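Local structure of mycosin-1 (Mycobacterium smegmatis, 4KB5) at residues V120-D125 against A322-Q327; A183-K186 against R190-E193; V258-I261 against P267-F270; A67-G72 against A163-H168. The protein acts as a membrane-anchored, subtilisin-like serine protease that cleaves EspB and may help regulate ESX-1 secretion and virulence. All blocks are in the same frame, centred on the assembly; numbering follows the deposited sequence.

Contact 1 of 4, residues V120-D125 against A322-Q327; sequences VGMAPD and AALVKQ
Ala123 and Leu324 are the nearest pair by CA atoms, 6.2 Å apart where the irregular loop 120-125 passes helix 311-328, and no hydrogen bond joins the two segments. The contact is mainly apolar, and Leu324 carries most of it. Its CG lies anti to the carbonyl carbon (chi1 -60°), which holds the branched end out toward the loop, and the two methyls divide the work. CD2 rests against Ala123 CB at 3.6 Å, while CD1 lies 3.8 Å from Met122 CG and almost as near the sulfur. Met122 starts with CG anti to its own N and then bends at chi2 (76°) and again at chi3 (61°); the folded thioether chain crosses the leucine at about a right angle. A flexible, unbranched methionine suits this place because it can follow the shape of the leucine fork. Alanine suits the neighbouring one: the small methyls let loop and helix come close, the CB atoms of Ala123 and Ala323 being 4.2 Å apart. One polar atom is caught in this packing, Met122 O, 3.6 Å from Leu324 CD2, and it is satisfied by a hydrogen bond from Gln56 NE2. Backbone bonds of Met122 with Ile108 and of Ala123 with Ile109 tie the loop to helix 102-110, while Val325 packs on helix 334-343. This is plain hydrophobic packing of the subtilisin-like alpha/beta fold, joining the later turns of the helix that starts beside the assigned catalytic serine, Ser312, to the loop leading into strand 127-132 of the central parallel sheet.

Contact 2 of 4, residues A183-K186 against R190-E193; sequences ACYK and RIDE
Tyr185 meets Glu193 through its hydroxyl and Ile191 through a ring face. The hydroxyl donates to Glu193 OE1, and the separation of Tyr185 OH and Glu193 OE1, 2.5 Å, is very short. OE1 arrives at the ring edge, in the ring plane, while the carboxylate is turned 73° against the ring. Over one face sits Ile191 CD1, 3.9 Å from the Tyr185 ring centroid and 16° off its normal, a CH-pi contact that suits the slim end of an isoleucine. A water completes this shell, donating to Tyr185 OH at 2.6 Å and to Ile191 O at 2.9 Å; the phenol oxygen thus appears both to give and to receive. Tyrosine fits because one flat group offers an apolar face and a polar end together. Glu193 reaches the phenol with its chain extended beyond CG, and its other oxygen, OE2, takes hydrogen bonds from Tyr251 OH, Ser247 OG and Trp250 NE1. These donors would probably favour the charged carboxylate and limit its rotation. Farther out, strand 183-186 pairs antiparallel with strand 244-247, and Cys184 is joined by a disulfide to Cys222. Ile191 packs on Thr155 and Ala156 of helix 154-171, while Glu193 stands at the N-cap position of helix 194-206.

Contact 3 of 4, residues V258-I261 against P267-F270; sequences VGSI and PSNF
Ser260 holds its OG anti to the backbone N (chi1 175°) and Ser268 swings its own beside the backbone N (chi1 -51°), which brings the two hydroxyls together between the strand end and the loop. Strand 256-261 belongs to the central parallel sheet, and 267-270 lies in the loop leading on to strand 279-282. Ser260 OG donates to Ser268 OG at 2.9 Å, and Ser268 OG is bonded in turn to Glu284 OE2. Phe270 folds its ring back so that Ser268 CB lies over one face; Ser260 OG is 3.6 Å from Phe270 CZ, at an oblique approach. Serine suits both sites, being small enough to fit beside the ring while still offering a hydroxyl. The backbones meet as well: Ser268 N donates to Ser260 O at 2.8 Å, nearly straight at 169°, although the donor stands above the carbonyl plane. The same oxygen receives a CA-H...O contact from Pro267 CA at 3.5 Å. Ile261 CG2 packs beside Pro267 N at 3.9 Å within a single beta bridge. The chemistry is that of a short hydroxyl chain ending on a carboxylate: if Ser268 OG gives its proton to Glu284 OE2, it is left to accept from Ser260 OG, as the bond direction fits, and the charge would probably polarise both hydroxyls.

Contact 4 of 4, residues A67-G72 against A163-H168; sequences AVIDTG and ARSVVH
Ile69 packing on Ser165 and Val166 is a strand-to-helix contact in the core of the subtilisin-like alpha/beta fold, where helix 154-171 lies against the central parallel sheet. Strand 65-70 is an inner strand of that sheet, and its neighbour 176-179 follows the helix in sequence. The spacing is that of two layers separated by side chains: the CA atoms of Ile69 and Ser165 are 7.5 Å apart, and no hydrogen bond crosses between the segments. Ile69 bridges the two layers with both its branches. CG2 and CD1 each come to 3.6 Å from Ser165 OG, the outer carbon being carried forward by an extended chain (chi2 -179°), and CD1 also reaches Val166 CG2 at 4.3 Å. A beta-branched residue suits a strand and gives the helix a broad apolar surface; Ile69 also touches Leu162 of the helix and Ile177 of the neighbouring strand. Serine can stand against these methyls because its hydroxyl, set between N and the carbonyl carbon (chi1 75°), is hydrogen-bonded back to Leu162 O about one turn earlier, so that its polarity is spent within the helix. The next residue of the strand, Asp70, does not touch the helix segment and belongs to the assigned charge relay system: its OD1 bonds to His101 ND1 and its OD2 to Thr105 OG1. OD1 also accepts from Thr71 N, the Thr71 N to Asp70 OD1 distance being 2.7 Å, through its anti lone pair.

In the fold
Contacts 3 and 4 both reach the central parallel sheet, on opposite sides of the chain's centre, with their own centres 23 Å apart. Contact 4 includes Asp70, assigned to the charge relay system; in contact 3 the side chain of Phe270 is about 9 Å from that of Ser312 and about 10 Å from that of His101, so contact 4 contributes a residue of the site and contact 3 places a loop near it. Contacts 1 and 2 lie away from it, 33 Å apart between centres. Shared helices relate them nonetheless: helix 311-328 supplies half of contact 1 and covers Val258 and Ser260 of contact 3, and helix 154-171 supplies half of contact 4 and packs on Ile191 of contact 2, about 6 Å separating the nearest atoms of those two contacts.

Contact 1 of 4, residues V120-D125 against A322-Q327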
loop_
_atom_site.group_PDB
_atom_site.type_symbol
_atom_site.label_atom_id
_atom_site.label_comp_id
_atom_site.label_asym_id
_atom_site.label_seq_id
_atom_site.Cartn_x
_atom_site.Cartn_y
_atom_site.Cartn_z
ATOM N N VAL A 120 -9.064 14.302 9.607
ATOM C CA VAL A 120 -9.400 12.993 10.165
ATOM C C VAL A 120 -9.014 11.898 9.146
ATOM O O VAL A 120 -9.049 12.126 7.917
ATOM C CB VAL A 120 -10.881 12.901 10.620
ATOM C CG1 VAL A 120 -11.856 13.051 9.442
ATOM C CG2 VAL A 120 -11.142 11.603 11.365
ATOM N N GLY A 121 -8.623 10.732 9.659
ATOM C CA GLY A 121 -8.347 9.574 8.825
ATOM C C GLY A 121 -9.640 8.930 8.324
ATOM O O GLY A 121 -10.739 9.238 8.813
ATOM N N MET A 122 -9.507 8.022 7.361
ATOM C CA MET A 122 -10.664 7.342 6.768
ATOM C C MET A 122 -11.452 6.569 7.836
ATOM O O MET A 122 -12.691 6.610 7.869
ATOM C CB MET A 122 -10.185 6.424 5.627
ATOM C CG MET A 122 -11.275 5.649 4.912
ATOM S SD MET A 122 -12.251 6.639 3.757
ATOM C CE MET A 122 -10.998 7.170 2.600
ATOM N N ALA A 123 -10.725 5.892 8.727
ATOM C CA ALA A 123 -11.327 4.996 9.710
ATOM C C ALA A 123 -10.728 5.243 11.102
ATOM O O ALA A 123 -9.864 4.477 11.556
ATOM C CB ALA A 123 -11.143 3.544 9.278
ATOM N N PRO A 124 -11.201 6.313 11.789
ATOM C CA PRO A 124 -10.595 6.798 13.038
ATOM C C PRO A 124 -10.779 5.912 14.261
ATOM O O PRO A 124 -10.225 6.235 15.299
ATOM C CB PRO A 124 -11.284 8.160 13.269
ATOM C CG PRO A 124 -12.591 8.050 12.552
ATOM C CD PRO A 124 -12.316 7.182 11.347
ATOM N N ASP A 125 -11.556 4.836 14.157
ATOM C CA ASP A 125 -11.701 3.892 15.266
ATOM C C ASP A 125 -10.885 2.583 15.134
ATOM O O ASP A 125 -10.980 1.719 16.009
ATOM C CB ASP A 125 -13.174 3.536 15.502
ATOM C CG ASP A 125 -13.968 4.660 16.164
ATOM O OD1 ASP A 125 -13.413 5.420 16.985
ATOM O OD2 ASP A 125 -15.176 4.763 15.869
ATOM N N ALA A 322 -11.268 -0.242 3.189
ATOM C CA ALA A 322 -11.454 -1.676 3.455
ATOM C C ALA A 322 -11.867 -1.934 4.911
ATOM O O ALA A 322 -12.715 -2.803 5.182
ATOM C CB ALA A 322 -10.204 -2.473 3.069
ATOM N N ALA A 323 -11.289 -1.164 5.839
ATOM C CA ALA A 323 -11.663 -1.257 7.255
ATOM C C ALA A 323 -13.103 -0.804 7.514
ATOM O O ALA A 323 -13.844 -1.450 8.262
ATOM C CB ALA A 323 -10.681 -0.468 8.113
ATOM N N LEU A 324 -13.505 0.302 6.896
ATOM C CA LEU A 324 -14.920 0.714 6.941
ATOM C C LEU A 324 -15.836 -0.407 6.440
ATOM O O LEU A 324 -16.816 -0.768 7.101
ATOM C CB LEU A 324 -15.144 1.987 6.110
ATOM C CG LEU A 324 -14.357 3.229 6.553
ATOM C CD1 LEU A 324 -14.805 4.462 5.786
ATOM C CD2 LEU A 324 -14.520 3.460 8.046
ATOM N N VAL A 325 -15.498 -0.960 5.275
ATOM C CA VAL A 325 -16.285 -2.047 4.682
ATOM C C VAL A 325 -16.314 -3.257 5.618
ATOM O O VAL A 325 -17.372 -3.851 5.836
ATOM C CB VAL A 325 -15.754 -2.440 3.284
ATOM C CG1 VAL A 325 -16.485 -3.666 2.750
ATOM C CG2 VAL A 325 -15.884 -1.264 2.323
ATOM N N LYS A 326 -15.162 -3.585 6.204
ATOM C CA LYS A 326 -15.060 -4.721 7.127
ATOM C C LYS A 326 -15.970 -4.565 8.359
ATOM O O LYS A 326 -16.606 -5.522 8.788
ATOM C CB LYS A 326 -13.597 -4.946 7.523
ATOM C CG LYS A 326 -13.337 -6.100 8.476
ATOM C CD LYS A 326 -13.784 -7.435 7.901
ATOM C CE LYS A 326 -13.513 -8.554 8.884
ATOM N NZ LYS A 326 -14.085 -9.840 8.411
ATOM N N GLN A 327 -16.036 -3.361 8.925
ATOM C CA GLN A 327 -16.965 -3.116 10.027
ATOM C C GLN A 327 -18.422 -3.216 9.570
ATOM O O GLN A 327 -19.238 -3.856 10.233
ATOM C CB GLN A 327 -16.727 -1.756 10.703
ATOM C CG GLN A 327 -17.694 -1.530 11.865
ATOM C CD GLN A 327 -17.741 -0.103 12.391
ATOM O OE1 GLN A 327 -18.438 0.168 13.362
ATOM N NE2 GLN A 327 -17.005 0.797 11.777
#

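Contact 2 of 4, residues A183-K186 against R190-E193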
loop_
_atom_site.group_PDB
_atom_site.type_symbol
_atom_site.label_atom_id
_atom_site.label_comp_id
_atom_site.label_asym_id
_atom_site.label_seq_id
_atom_site.Cartn_x
_atom_site.Cartn_y
_atom_site.Cartn_z
ATOM N N ALA A 183 8.593 -3.068 -4.826
ATOM C CA ALA A 183 9.920 -3.508 -5.280
ATOM C C ALA A 183 9.923 -3.656 -6.798
ATOM O O ALA A 183 9.132 -4.426 -7.348
ATOM C CB ALA A 183 10.292 -4.820 -4.604
ATOM N N CYS A 184 10.819 -2.922 -7.455
ATOM C CA CYS A 184 10.876 -2.816 -8.913
ATOM C C CYS A 184 12.140 -3.457 -9.463
ATOM O O CYS A 184 13.221 -3.266 -8.916
ATOM C CB CYS A 184 10.854 -1.347 -9.350
ATOM S SG CYS A 184 9.329 -0.449 -8.977
ATOM N N TYR A 185 11.995 -4.218 -10.541
ATOM C CA TYR A 185 13.130 -4.829 -11.222
ATOM C C TYR A 185 12.804 -5.164 -12.677
ATOM O O TYR A 185 11.633 -5.359 -13.036
ATOM C CB TYR A 185 13.658 -6.058 -10.464
ATOM C CG TYR A 185 12.684 -7.200 -10.237
ATOM C CD1 TYR A 185 11.787 -7.178 -9.173
ATOM C CD2 TYR A 185 12.694 -8.323 -11.064
ATOM C CE1 TYR A 185 10.913 -8.231 -8.944
ATOM C CE2 TYR A 185 11.824 -9.389 -10.848
ATOM C CZ TYR A 185 10.931 -9.338 -9.786
ATOM O OH TYR A 185 10.061 -10.386 -9.554
ATOM N N LYS A 186 13.848 -5.206 -13.502
ATOM C CA LYS A 186 13.719 -5.506 -14.919
ATOM C C LYS A 186 13.214 -6.921 -15.147
ATOM O O LYS A 186 13.538 -7.843 -14.387
ATOM C CB LYS A 186 15.059 -5.304 -15.634
ATOM C CG LYS A 186 15.465 -3.845 -15.722
ATOM C CD LYS A 186 16.772 -3.647 -16.474
ATOM C CE LYS A 186 17.233 -2.203 -16.345
ATOM N NZ LYS A 186 18.380 -1.890 -17.241
ATOM N N ARG A 190 15.498 -11.933 -13.052
ATOM C CA ARG A 190 14.536 -12.741 -12.308
ATOM C C ARG A 190 14.936 -12.937 -10.846
ATOM O O ARG A 190 16.010 -13.459 -10.549
ATOM C CB ARG A 190 14.346 -14.100 -12.986
ATOM C CD ARG A 190 12.611 -12.770 -14.220
ATOM N NE ARG A 190 11.257 -12.906 -13.690
ATOM C CZ ARG A 190 10.552 -14.033 -13.725
ATOM N NH1 ARG A 190 11.072 -15.127 -14.266
ATOM N NH2 ARG A 190 9.326 -14.066 -13.220
ATOM N N ILE A 191 14.057 -12.518 -9.940
ATOM C CA ILE A 191 14.262 -12.702 -8.509
ATOM C C ILE A 191 13.350 -13.829 -8.030
ATOM O O ILE A 191 12.204 -13.927 -8.456
ATOM C CB ILE A 191 13.960 -11.394 -7.727
ATOM C CG1 ILE A 191 15.074 -10.371 -7.960
ATOM C CG2 ILE A 191 13.773 -11.661 -6.237
ATOM C CD1 ILE A 191 14.715 -8.963 -7.530
ATOM N N ASP A 192 13.854 -14.686 -7.152
ATOM C CA ASP A 192 13.009 -15.709 -6.556
ATOM C C ASP A 192 12.054 -15.081 -5.519
ATOM O O ASP A 192 12.457 -14.773 -4.388
ATOM C CB ASP A 192 13.871 -16.814 -5.939
ATOM C CG ASP A 192 13.052 -17.947 -5.365
ATOM O OD1 ASP A 192 11.795 -17.859 -5.342
ATOM O OD2 ASP A 192 13.675 -18.937 -4.920
ATOM N N GLU A 193 10.795 -14.916 -5.926
ATOM C CA GLU A 193 9.745 -14.276 -5.134
ATOM C C GLU A 193 8.798 -15.271 -4.530
ATOM O O GLU A 193 7.726 -14.879 -4.058
ATOM C CB GLU A 193 8.868 -13.413 -6.039
ATOM C CG GLU A 193 9.365 -12.029 -6.323
ATOM C CD GLU A 193 8.248 -11.123 -6.814
ATOM O OE1 GLU A 193 8.554 -10.205 -7.608
ATOM O OE2 GLU A 193 7.074 -11.339 -6.412
HETATM O O HOH W 1 10.577 -12.727 -10.551
#

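Contact 3 of 4, residues V258-I261 against P267-F270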
loop_
_atom_site.group_PDB
_atom_site.type_symbol
_atom_site.label_atom_id
_atom_site.label_comp_id
_atom_site.label_asym_id
_atom_site.label_seq_id
_atom_site.Cartn_x
_atom_site.Cartn_y
_atom_site.Cartn_z
ATOM N N VAL A 258 -2.988 -0.126 -5.751
ATOM C CA VAL A 258 -3.563 1.222 -5.797
ATOM C C VAL A 258 -2.626 2.270 -6.384
ATOM O O VAL A 258 -1.509 2.481 -5.896
ATOM C CB VAL A 258 -4.070 1.652 -4.409
ATOM C CG1 VAL A 258 -4.799 2.993 -4.487
ATOM C CG2 VAL A 258 -4.970 0.569 -3.815
ATOM N N GLY A 259 -3.088 2.918 -7.447
ATOM C CA GLY A 259 -2.349 4.016 -8.077
ATOM C C GLY A 259 -2.801 5.367 -7.539
ATOM O O GLY A 259 -3.754 5.457 -6.760
ATOM N N SER A 260 -2.140 6.424 -7.984
ATOM C CA SER A 260 -2.419 7.762 -7.462
ATOM C C SER A 260 -3.135 8.703 -8.449
ATOM O O SER A 260 -2.802 8.725 -9.634
ATOM C CB SER A 260 -1.112 8.408 -6.994
ATOM O OG SER A 260 -1.355 9.736 -6.589
ATOM N N ILE A 261 -4.109 9.470 -7.944
ATOM C CA ILE A 261 -4.667 10.629 -8.681
ATOM C C ILE A 261 -4.392 11.978 -7.987
ATOM O O ILE A 261 -4.181 12.044 -6.759
ATOM C CB ILE A 261 -6.184 10.530 -8.939
ATOM C CG1 ILE A 261 -6.952 10.348 -7.622
ATOM C CG2 ILE A 261 -6.485 9.420 -9.946
ATOM C CD1 ILE A 261 -8.258 11.110 -7.565
ATOM N N PRO A 267 -4.810 10.703 -13.280
ATOM C CA PRO A 267 -3.678 9.893 -12.813
ATOM C C PRO A 267 -2.415 10.732 -12.639
ATOM O O PRO A 267 -2.131 11.588 -13.478
ATOM C CB PRO A 267 -3.479 8.880 -13.945
ATOM C CG PRO A 267 -4.802 8.785 -14.620
ATOM C CD PRO A 267 -5.459 10.119 -14.475
ATOM N N SER A 268 -1.672 10.495 -11.559
ATOM C CA SER A 268 -0.427 11.220 -11.307
ATOM C C SER A 268 0.691 10.758 -12.225
ATOM O O SER A 268 0.844 9.565 -12.482
ATOM C CB SER A 268 0.019 11.039 -9.854
ATOM O OG SER A 268 -1.047 11.328 -8.962
ATOM N N ASN A 269 1.496 11.707 -12.680
ATOM C CA ASN A 269 2.641 11.415 -13.538
ATOM C C ASN A 269 3.638 10.422 -12.944
ATOM O O ASN A 269 4.316 9.727 -13.687
ATOM C CB ASN A 269 3.363 12.709 -13.953
ATOM C CG ASN A 269 3.891 13.506 -12.760
ATOM O OD1 ASN A 269 3.285 14.496 -12.348
ATOM N ND2 ASN A 269 5.025 13.081 -12.203
ATOM N N PHE A 270 3.719 10.350 -11.612
ATOM C CA PHE A 270 4.716 9.512 -10.945
ATOM C C PHE A 270 4.200 8.082 -10.634
ATOM O O PHE A 270 4.981 7.222 -10.252
ATOM C CB PHE A 270 5.216 10.206 -9.659
ATOM C CG PHE A 270 4.113 10.496 -8.661
ATOM C CD1 PHE A 270 3.561 9.469 -7.883
ATOM C CD2 PHE A 270 3.600 11.785 -8.524
ATOM C CE1 PHE A 270 2.533 9.724 -6.990
ATOM C CE2 PHE A 270 2.569 12.043 -7.627
ATOM C CZ PHE A 270 2.036 11.016 -6.863
#

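Contact 4 of 4, residues A67-G72 against A163-H168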
loop_
_atom_site.group_PDB
_atom_site.type_symbol
_atom_site.label_atom_id
_atom_site.label_comp_id
_atom_site.label_asym_id
_atom_site.label_seq_id
_atom_site.Cartn_x
_atom_site.Cartn_y
_atom_site.Cartn_z
ATOM N N ALA A 67 -2.838 -3.508 9.781
ATOM C CA ALA A 67 -1.393 -3.538 9.826
ATOM C C ALA A 67 -0.826 -2.586 8.789
ATOM O O ALA A 67 -1.226 -2.585 7.608
ATOM C CB ALA A 67 -0.877 -4.954 9.598
ATOM N N VAL A 68 0.118 -1.770 9.224
ATOM C CA VAL A 68 0.746 -0.806 8.340
ATOM C C VAL A 68 2.169 -1.280 8.125
ATOM O O VAL A 68 3.001 -1.221 9.042
ATOM C CB VAL A 68 0.704 0.605 8.945
ATOM C CG1 VAL A 68 1.258 1.634 7.968
ATOM C CG2 VAL A 68 -0.721 0.961 9.344
ATOM N N ILE A 69 2.446 -1.785 6.924
ATOM C CA ILE A 69 3.795 -2.269 6.604
ATOM C C ILE A 69 4.507 -1.175 5.819
ATOM O O ILE A 69 4.204 -0.919 4.645
ATOM C CB ILE A 69 3.777 -3.652 5.896
ATOM C CG1 ILE A 69 3.088 -4.694 6.800
ATOM C CG2 ILE A 69 5.194 -4.095 5.552
ATOM C CD1 ILE A 69 3.013 -6.108 6.229
ATOM N N ASP A 70 5.433 -0.494 6.490
ATOM C CA ASP A 70 5.935 0.795 5.997
ATOM C C ASP A 70 7.273 1.102 6.688
ATOM O O ASP A 70 8.062 0.180 6.943
ATOM C CB ASP A 70 4.881 1.879 6.322
ATOM C CG ASP A 70 4.926 3.076 5.373
ATOM O OD1 ASP A 70 5.979 3.748 5.269
ATOM O OD2 ASP A 70 3.879 3.374 4.750
ATOM N N THR A 71 7.513 2.379 7.013
ATOM C CA THR A 71 8.792 2.812 7.591
ATOM C C THR A 71 8.776 2.936 9.118
ATOM O O THR A 71 9.650 3.580 9.691
ATOM C CB THR A 71 9.284 4.155 7.003
ATOM O OG1 THR A 71 8.414 5.225 7.418
ATOM C CG2 THR A 71 9.388 4.100 5.469
ATOM N N GLY A 72 7.804 2.303 9.766
ATOM C CA GLY A 72 7.573 2.486 11.182
ATOM C C GLY A 72 6.688 3.697 11.452
ATOM O O GLY A 72 6.426 4.504 10.547
ATOM N N ALA A 163 7.871 -10.667 2.722
ATOM C CA ALA A 163 7.177 -11.950 2.875
ATOM C C ALA A 163 6.994 -12.344 4.336
ATOM O O ALA A 163 5.903 -12.738 4.760
ATOM C CB ALA A 163 7.918 -13.053 2.113
ATOM N N ARG A 164 8.066 -12.213 5.110
ATOM C CA ARG A 164 8.022 -12.508 6.536
ATOM C C ARG A 164 7.075 -11.556 7.260
ATOM O O ARG A 164 6.281 -11.978 8.101
ATOM C CB ARG A 164 9.424 -12.419 7.145
ATOM C CG ARG A 164 10.239 -13.695 7.011
ATOM C CD ARG A 164 11.487 -13.647 7.877
ATOM N NE ARG A 164 12.542 -12.841 7.270
ATOM C CZ ARG A 164 12.966 -11.678 7.755
ATOM N NH1 ARG A 164 12.423 -11.178 8.857
ATOM N NH2 ARG A 164 13.931 -11.012 7.137
ATOM N N SER A 165 7.162 -10.270 6.929
ATOM C CA SER A 165 6.284 -9.249 7.552
ATOM C C SER A 165 4.788 -9.513 7.304
ATOM O O SER A 165 3.956 -9.311 8.199
ATOM C CB SER A 165 6.700 -7.825 7.141
ATOM O OG SER A 165 6.311 -7.516 5.810
ATOM N N VAL A 166 4.459 -10.021 6.112
ATOM C CA VAL A 166 3.079 -10.375 5.776
ATOM C C VAL A 166 2.577 -11.550 6.620
ATOM O O VAL A 166 1.462 -11.508 7.166
ATOM C CB VAL A 166 2.922 -10.674 4.256
ATOM C CG1 VAL A 166 1.522 -11.183 3.925
ATOM C CG2 VAL A 166 3.225 -9.429 3.443
ATOM N N VAL A 167 3.391 -12.599 6.739
ATOM C CA VAL A 167 3.027 -13.737 7.604
ATOM C C VAL A 167 2.818 -13.247 9.036
ATOM O O VAL A 167 1.826 -13.591 9.695
ATOM C CB VAL A 167 4.106 -14.856 7.577
ATOM C CG1 VAL A 167 3.869 -15.874 8.697
ATOM C CG2 VAL A 167 4.140 -15.537 6.213
ATOM N N HIS A 168 3.755 -12.427 9.498
ATOM C CA HIS A 168 3.717 -11.879 10.860
ATOM C C HIS A 168 2.475 -11.054 11.125
ATOM O O HIS A 168 1.772 -11.264 12.125
ATOM C CB HIS A 168 4.971 -11.047 11.110
ATOM C CG HIS A 168 5.269 -10.830 12.576
ATOM N ND1 HIS A 168 5.380 -9.602 13.123
ATOM C CD2 HIS A 168 5.452 -11.738 13.611
ATOM C CE1 HIS A 168 5.643 -9.721 14.439
ATOM N NE2 HIS A 168 5.683 -11.028 14.737
#